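CG4930 (Drosophila melanogaster, PDB 3ISM) inhibits the nuclease EndoG by forming a complex with it, and probably acts as a ribonuclease inhibitor. Local coordinates at residues G285-I296 / L321-Y332. The protein carries 1 engineered substitution. Residues are numbered along the deposited sequence; the frame is centred on the assembly and turned at random.
Sequences GFYGPDDYNSWI and LGPSCARDSDYY
Pro-289 lies over one face of the Tyr-331 ring, a CH-pi contact with Pro-289 CD 3.7 Å from the ring centroid and 9° off the normal. It sits at the N-cap of helix 290-305, in the short link from helix 267-287, and the loop 321-332 of this all-helical domain closes over that link. The edge of the same ring meets the last turn of helix 267-287, where Tyr-331 CE2 comes within 3.3 Å of Phe-286 O. With an alanine at Tyr-331, the Pro-289 ring is likely to lose its aromatic cover and a gap to open beside Phe-286 O. Two residues before Tyr-331, Ser-329 OG donates to Gly-285 O in the carbonyl plane, on a lone pair (2.7 Å), and accepts from Tyr-331 N in an ST turn. Further along, Asn-293 has CG anti to the carbonyl carbon (chi1 -72°), which swings its amide toward the loop: OD1 accepts from Ser-324 N at 2.8 Å, while ND2 makes a weak bond to Tyr-332 OH. At the far end, Tyr-292 OH donates to Leu-321 O over 3.0 Å, from above the carbonyl plane. From outside, Arg-99 of the CG8862 chain places this corner at the interface: its NH2 forms a salt bridge with Asp-330 OD2 and a hydrogen bond to Phe-286 O.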
ATOM      1  N   GLY C 285     -24.096 -14.288 -17.227  1.00 28.30           N
ATOM      2  CA  GLY C 285     -24.075 -13.847 -15.830  1.00 27.75           C
ATOM      3  C   GLY C 285     -22.884 -12.969 -15.458  1.00 27.26           C
ATOM      4  O   GLY C 285     -22.932 -12.258 -14.457  1.00 27.15           O
ATOM      5  N   PHE C 286     -21.819 -13.018 -16.259  1.00 26.89           N
ATOM      6  CA  PHE C 286     -20.667 -12.141 -16.060  1.00 26.76           C
ATOM      7  C   PHE C 286     -20.717 -10.921 -16.965  1.00 27.08           C
ATOM      8  O   PHE C 286     -20.451  -9.810 -16.522  1.00 26.92           O
ATOM      9  CB  PHE C 286     -19.340 -12.877 -16.264  1.00 26.26           C
ATOM     10  CG  PHE C 286     -18.126 -12.005 -16.012  1.00 25.64           C
ATOM     11  CD1 PHE C 286     -17.450 -11.391 -17.072  1.00 23.46           C
ATOM     12  CD2 PHE C 286     -17.686 -11.768 -14.714  1.00 24.11           C
ATOM     13  CE1 PHE C 286     -16.358 -10.574 -16.840  1.00 24.01           C
ATOM     14  CE2 PHE C 286     -16.582 -10.949 -14.476  1.00 24.07           C
ATOM     15  CZ  PHE C 286     -15.924 -10.352 -15.540  1.00 24.15           C
ATOM     16  N   TYR C 287     -21.052 -11.130 -18.234  1.00 27.78           N
ATOM     17  CA  TYR C 287     -21.010 -10.038 -19.212  1.00 28.61           C
ATOM     18  C   TYR C 287     -22.244  -9.142 -19.210  1.00 29.04           C
ATOM     19  O   TYR C 287     -22.238  -8.077 -19.819  1.00 28.92           O
ATOM     20  CB  TYR C 287     -20.744 -10.579 -20.614  1.00 28.61           C
ATOM     21  CG  TYR C 287     -19.368 -11.172 -20.753  1.00 28.77           C
ATOM     22  CD1 TYR C 287     -19.192 -12.545 -20.840  1.00 28.33           C
ATOM     23  CD2 TYR C 287     -18.240 -10.359 -20.777  1.00 29.27           C
ATOM     24  CE1 TYR C 287     -17.939 -13.100 -20.949  1.00 29.40           C
ATOM     25  CE2 TYR C 287     -16.978 -10.904 -20.899  1.00 29.42           C
ATOM     26  CZ  TYR C 287     -16.836 -12.278 -20.986  1.00 29.47           C
ATOM     27  OH  TYR C 287     -15.589 -12.840 -21.111  1.00 30.17           O
ATOM     28  N   GLY C 288     -23.296  -9.572 -18.518  1.00 29.48           N
ATOM     29  CA  GLY C 288     -24.528  -8.804 -18.464  1.00 30.21           C
ATOM     30  C   GLY C 288     -25.694  -9.640 -18.932  1.00 30.83           C
ATOM     31  O   GLY C 288     -25.886  -9.814 -20.138  1.00 30.86           O
ATOM     32  N   PRO C 289     -26.490 -10.150 -17.977  1.00 30.92           N
ATOM     33  CA  PRO C 289     -27.512 -11.138 -18.268  1.00 30.97           C
ATOM     34  C   PRO C 289     -28.873 -10.541 -18.659  1.00 31.08           C
ATOM     35  O   PRO C 289     -29.857 -11.269 -18.706  1.00 30.58           O
ATOM     36  CB  PRO C 289     -27.614 -11.910 -16.952  1.00 30.92           C
ATOM     37  CG  PRO C 289     -27.283 -10.891 -15.884  1.00 30.75           C
ATOM     38  CD  PRO C 289     -26.462  -9.796 -16.542  1.00 31.05           C
ATOM     39  N   ASP C 290     -28.918  -9.240 -18.946  1.00 31.52           N
ATOM     40  CA  ASP C 290     -30.182  -8.566 -19.285  1.00 32.06           C
ATOM     41  C   ASP C 290     -30.866  -9.088 -20.568  1.00 32.05           C
ATOM     42  O   ASP C 290     -32.098  -9.223 -20.603  1.00 32.25           O
ATOM     43  CB  ASP C 290     -29.992  -7.044 -19.370  1.00 32.10           C
ATOM     44  CG  ASP C 290     -31.316  -6.290 -19.333  1.00 32.78           C
ATOM     45  OD1 ASP C 290     -32.091  -6.481 -18.364  1.00 33.07           O
ATOM     46  OD2 ASP C 290     -31.584  -5.508 -20.269  1.00 32.80           O
ATOM     47  N   ASP C 291     -30.075  -9.360 -21.608  1.00 31.90           N
ATOM     48  CA  ASP C 291     -30.584  -9.981 -22.838  1.00 31.78           C
ATOM     49  C   ASP C 291     -31.063 -11.401 -22.561  1.00 31.63           C
ATOM     50  O   ASP C 291     -32.118 -11.827 -23.045  1.00 31.43           O
ATOM     51  CB  ASP C 291     -29.498 -10.037 -23.914  1.00 31.89           C
ATOM     52  CG  ASP C 291     -29.048  -8.661 -24.378  1.00 32.92           C
ATOM     53  OD1 ASP C 291     -29.529  -7.634 -23.848  1.00 33.54           O
ATOM     54  OD2 ASP C 291     -28.193  -8.610 -25.284  1.00 34.16           O
ATOM     55  N   TYR C 292     -30.275 -12.130 -21.780  1.00 31.20           N
ATOM     56  CA  TYR C 292     -30.610 -13.489 -21.417  1.00 31.33           C
ATOM     57  C   TYR C 292     -31.931 -13.536 -20.654  1.00 31.68           C
ATOM     58  O   TYR C 292     -32.781 -14.382 -20.933  1.00 31.74           O
ATOM     59  CB  TYR C 292     -29.495 -14.106 -20.568  1.00 31.09           C
ATOM     60  CG  TYR C 292     -29.698 -15.575 -20.332  1.00 30.18           C
ATOM     61  CD1 TYR C 292     -29.066 -16.504 -21.134  1.00 29.60           C
ATOM     62  CD2 TYR C 292     -30.539 -16.037 -19.316  1.00 29.10           C
ATOM     63  CE1 TYR C 292     -29.257 -17.852 -20.947  1.00 30.64           C
ATOM     64  CE2 TYR C 292     -30.731 -17.384 -19.108  1.00 29.07           C
ATOM     65  CZ  TYR C 292     -30.091 -18.291 -19.933  1.00 29.90           C
ATOM     66  OH  TYR C 292     -30.264 -19.642 -19.750  1.00 30.01           O
ATOM     67  N   ASN C 293     -32.101 -12.616 -19.705  1.00 32.08           N
ATOM     68  CA  ASN C 293     -33.285 -12.585 -18.843  1.00 32.57           C
ATOM     69  C   ASN C 293     -34.588 -12.262 -19.573  1.00 32.68           C
ATOM     70  O   ASN C 293     -35.664 -12.690 -19.155  1.00 32.84           O
ATOM     71  CB  ASN C 293     -33.071 -11.618 -17.677  1.00 32.80           C
ATOM     72  CG  ASN C 293     -32.089 -12.155 -16.653  1.00 33.23           C
ATOM     73  OD1 ASN C 293     -31.711 -13.329 -16.699  1.00 34.01           O
ATOM     74  ND2 ASN C 293     -31.660 -11.296 -15.730  1.00 32.97           N
ATOM     75  N   SER C 294     -34.484 -11.515 -20.664  1.00 32.66           N
ATOM     76  CA  SER C 294     -35.634 -11.238 -21.503  1.00 32.78           C
ATOM     77  C   SER C 294     -35.941 -12.443 -22.393  1.00 32.45           C
ATOM     78  O   SER C 294     -37.078 -12.924 -22.427  1.00 32.59           O
ATOM     79  CB  SER C 294     -35.381  -9.989 -22.350  1.00 32.78           C
ATOM     80  OG  SER C 294     -34.632  -9.040 -21.609  1.00 33.88           O
ATOM     81  N   TRP C 295     -34.913 -12.930 -23.089  1.00 31.97           N
ATOM     82  CA  TRP C 295     -35.051 -13.979 -24.109  1.00 31.32           C
ATOM     83  C   TRP C 295     -35.400 -15.345 -23.531  1.00 31.10           C
ATOM     84  O   TRP C 295     -36.135 -16.111 -24.162  1.00 30.42           O
ATOM     85  CB  TRP C 295     -33.765 -14.065 -24.944  1.00 31.28           C
ATOM     86  CG  TRP C 295     -33.628 -15.269 -25.863  1.00 31.21           C
ATOM     87  CD1 TRP C 295     -34.068 -15.375 -27.152  1.00 30.71           C
ATOM     88  CD2 TRP C 295     -32.962 -16.510 -25.567  1.00 31.19           C
ATOM     89  NE1 TRP C 295     -33.729 -16.601 -27.673  1.00 30.58           N
ATOM     90  CE2 TRP C 295     -33.055 -17.321 -26.721  1.00 30.49           C
ATOM     91  CE3 TRP C 295     -32.303 -17.015 -24.437  1.00 30.86           C
ATOM     92  CZ2 TRP C 295     -32.514 -18.610 -26.780  1.00 30.33           C
ATOM     93  CZ3 TRP C 295     -31.764 -18.298 -24.497  1.00 30.64           C
ATOM     94  CH2 TRP C 295     -31.870 -19.077 -25.661  1.00 30.79           C
ATOM     95  N   ILE C 296     -34.876 -15.656 -22.344  1.00 30.82           N
ATOM     96  CA  ILE C 296     -35.104 -16.987 -21.753  1.00 30.87           C
ATOM     97  C   ILE C 296     -36.604 -17.268 -21.520  1.00 30.80           C
ATOM     98  O   ILE C 296     -37.054 -18.415 -21.620  1.00 30.80           O
ATOM     99  CB  ILE C 296     -34.204 -17.253 -20.491  1.00 30.86           C
ATOM    100  CG1 ILE C 296     -34.027 -18.752 -20.235  1.00 30.30           C
ATOM    101  CG2 ILE C 296     -34.707 -16.498 -19.240  1.00 30.72           C
ATOM    102  CD1 ILE C 296     -33.292 -19.491 -21.316  1.00 29.31           C
ATOM    103  N   LEU C 321     -31.963 -23.188 -15.524  1.00 30.51           N
ATOM    104  CA  LEU C 321     -31.555 -22.404 -16.692  1.00 30.25           C
ATOM    105  C   LEU C 321     -32.437 -21.184 -16.923  1.00 30.24           C
ATOM    106  O   LEU C 321     -32.506 -20.637 -18.028  1.00 30.03           O
ATOM    107  CB  LEU C 321     -31.452 -23.288 -17.943  1.00 30.13           C
ATOM    108  CG  LEU C 321     -30.399 -24.401 -17.805  1.00 30.30           C
ATOM    109  CD1 LEU C 321     -30.241 -25.180 -19.107  1.00 29.03           C
ATOM    110  CD2 LEU C 321     -29.038 -23.850 -17.308  1.00 28.81           C
ATOM    111  N   GLY C 322     -33.090 -20.748 -15.852  1.00 30.34           N
ATOM    112  CA  GLY C 322     -33.930 -19.564 -15.888  1.00 30.61           C
ATOM    113  C   GLY C 322     -33.118 -18.294 -15.820  1.00 30.78           C
ATOM    114  O   GLY C 322     -31.905 -18.322 -16.052  1.00 30.89           O
ATOM    115  N   PRO C 323     -33.786 -17.168 -15.517  1.00 30.81           N
ATOM    116  CA  PRO C 323     -33.143 -15.873 -15.366  1.00 30.95           C
ATOM    117  C   PRO C 323     -31.916 -15.940 -14.465  1.00 30.97           C
ATOM    118  O   PRO C 323     -31.891 -16.717 -13.499  1.00 31.06           O
ATOM    119  CB  PRO C 323     -34.237 -15.017 -14.721  1.00 30.99           C
ATOM    120  CG  PRO C 323     -35.505 -15.590 -15.261  1.00 30.93           C
ATOM    121  CD  PRO C 323     -35.246 -17.079 -15.314  1.00 31.11           C
ATOM    122  N   SER C 324     -30.891 -15.161 -14.807  1.00 30.81           N
ATOM    123  CA  SER C 324     -29.696 -15.066 -13.965  1.00 30.68           C
ATOM    124  C   SER C 324     -30.033 -14.365 -12.652  1.00 30.34           C
ATOM    125  O   SER C 324     -30.861 -13.447 -12.641  1.00 30.36           O
ATOM    126  CB  SER C 324     -28.603 -14.305 -14.696  1.00 30.60           C
ATOM    127  OG  SER C 324     -27.383 -14.357 -13.983  1.00 31.82           O
ATOM    128  N   CYS C 325     -29.393 -14.795 -11.560  1.00 30.16           N
ATOM    129  CA  CYS C 325     -29.660 -14.216 -10.237  0.50 29.64           C
ATOM    130  C   CYS C 325     -28.468 -14.327  -9.275  1.00 30.01           C
ATOM    131  O   CYS C 325     -27.372 -14.747  -9.675  1.00 30.12           O
ATOM    132  CB  CYS C 325     -30.939 -14.813  -9.628  0.50 29.70           C
ATOM    133  SG  CYS C 325     -30.797 -16.508  -9.086  0.50 27.18           S
ATOM    134  N   ALA C 326     -28.677 -13.925  -8.012  1.00 29.79           N
ATOM    135  CA  ALA C 326     -27.605 -13.898  -6.994  1.00 29.72           C
ATOM    136  C   ALA C 326     -27.019 -15.271  -6.711  1.00 29.82           C
ATOM    137  O   ALA C 326     -25.999 -15.397  -6.033  1.00 29.66           O
ATOM    138  CB  ALA C 326     -28.092 -13.260  -5.691  1.00 29.66           C
ATOM    139  N   ARG C 327     -27.682 -16.296  -7.225  1.00 29.81           N
ATOM    140  CA  ARG C 327     -27.211 -17.654  -7.080  1.00 30.25           C
ATOM    141  C   ARG C 327     -26.055 -17.884  -8.035  1.00 30.33           C
ATOM    142  O   ARG C 327     -25.150 -18.669  -7.736  1.00 30.09           O
ATOM    143  CB  ARG C 327     -28.351 -18.643  -7.354  1.00 30.48           C
ATOM    144  CG  ARG C 327     -29.404 -18.664  -6.241  1.00 30.66           C
ATOM    145  CD  ARG C 327     -30.628 -19.503  -6.598  1.00 30.63           C
ATOM    146  NE  ARG C 327     -30.329 -20.911  -6.877  1.00 30.91           N
ATOM    147  CZ  ARG C 327     -30.069 -21.834  -5.953  1.00 31.72           C
ATOM    148  NH1 ARG C 327     -30.051 -21.514  -4.662  1.00 30.98           N
ATOM    149  NH2 ARG C 327     -29.839 -23.089  -6.319  1.00 32.20           N
ATOM    150  N   ASP C 328     -26.086 -17.182  -9.172  1.00 30.45           N
ATOM    151  CA  ASP C 328     -25.133 -17.443 -10.252  1.00 30.90           C
ATOM    152  C   ASP C 328     -24.233 -16.263 -10.650  1.00 30.71           C
ATOM    153  O   ASP C 328     -23.225 -16.459 -11.346  1.00 31.08           O
ATOM    154  CB  ASP C 328     -25.842 -18.044 -11.489  1.00 31.25           C
ATOM    155  CG  ASP C 328     -26.860 -17.093 -12.127  1.00 32.52           C
ATOM    156  OD1 ASP C 328     -27.993 -16.964 -11.609  1.00 32.07           O
ATOM    157  OD2 ASP C 328     -26.532 -16.491 -13.178  1.00 35.34           O
ATOM    158  N   SER C 329     -24.566 -15.058 -10.190  1.00 29.72           N
ATOM    159  CA  SER C 329     -23.974 -13.844 -10.762  1.00 28.81           C
ATOM    160  C   SER C 329     -23.720 -12.691  -9.764  1.00 28.12           C
ATOM    161  O   SER C 329     -24.461 -12.515  -8.785  1.00 27.67           O
ATOM    162  CB  SER C 329     -24.851 -13.363 -11.914  1.00 28.62           C
ATOM    163  OG  SER C 329     -24.551 -12.039 -12.285  1.00 29.37           O
ATOM    164  N   ASP C 330     -22.678 -11.904 -10.040  1.00 26.92           N
ATOM    165  CA  ASP C 330     -22.346 -10.748  -9.214  1.00 25.84           C
ATOM    166  C   ASP C 330     -23.123  -9.499  -9.605  1.00 25.90           C
ATOM    167  O   ASP C 330     -22.889  -8.421  -9.068  1.00 25.95           O
ATOM    168  CB  ASP C 330     -20.823 -10.494  -9.155  1.00 25.68           C
ATOM    169  CG  ASP C 330     -20.228  -9.962 -10.461  1.00 23.95           C
ATOM    170  OD1 ASP C 330     -19.018  -9.628 -10.437  1.00 23.17           O
ATOM    171  OD2 ASP C 330     -20.928  -9.876 -11.498  1.00 21.81           O
ATOM    172  N   TYR C 331     -24.060  -9.650 -10.540  1.00 26.03           N
ATOM    173  CA  TYR C 331     -25.007  -8.578 -10.858  1.00 25.89           C
ATOM    174  C   TYR C 331     -26.097  -8.454  -9.797  1.00 26.19           C
ATOM    175  O   TYR C 331     -26.891  -7.505  -9.836  1.00 25.81           O
ATOM    176  CB  TYR C 331     -25.656  -8.817 -12.218  1.00 25.91           C
ATOM    177  CG  TYR C 331     -24.856  -8.294 -13.370  1.00 24.90           C
ATOM    178  CD1 TYR C 331     -25.109  -7.035 -13.888  1.00 25.18           C
ATOM    179  CD2 TYR C 331     -23.843  -9.058 -13.944  1.00 24.98           C
ATOM    180  CE1 TYR C 331     -24.374  -6.537 -14.958  1.00 25.70           C
ATOM    181  CE2 TYR C 331     -23.103  -8.576 -15.019  1.00 25.02           C
ATOM    182  CZ  TYR C 331     -23.372  -7.316 -15.515  1.00 25.43           C
ATOM    183  OH  TYR C 331     -22.649  -6.827 -16.570  1.00 26.23           O
ATOM    184  N   TYR C 332     -26.123  -9.406  -8.857  1.00 26.22           N
ATOM    185  CA  TYR C 332     -27.175  -9.492  -7.855  1.00 27.29           C
ATOM    186  C   TYR C 332     -26.684  -9.777  -6.423  1.00 27.54           C
ATOM    187  O   TYR C 332     -25.567 -10.265  -6.224  1.00 27.83           O
ATOM    188  CB  TYR C 332     -28.176 -10.576  -8.269  1.00 27.69           C
ATOM    189  CG  TYR C 332     -28.602 -10.496  -9.716  1.00 28.90           C
ATOM    190  CD1 TYR C 332     -27.986 -11.284 -10.692  1.00 29.05           C
ATOM    191  CD2 TYR C 332     -29.595  -9.605 -10.117  1.00 29.56           C
ATOM    192  CE1 TYR C 332     -28.381 -11.222 -12.020  1.00 29.21           C
ATOM    193  CE2 TYR C 332     -29.989  -9.528 -11.448  1.00 30.20           C
ATOM    194  CZ  TYR C 332     -29.377 -10.335 -12.393  1.00 29.10           C
ATOM    195  OH  TYR C 332     -29.763 -10.246 -13.711  1.00 28.95           O
TER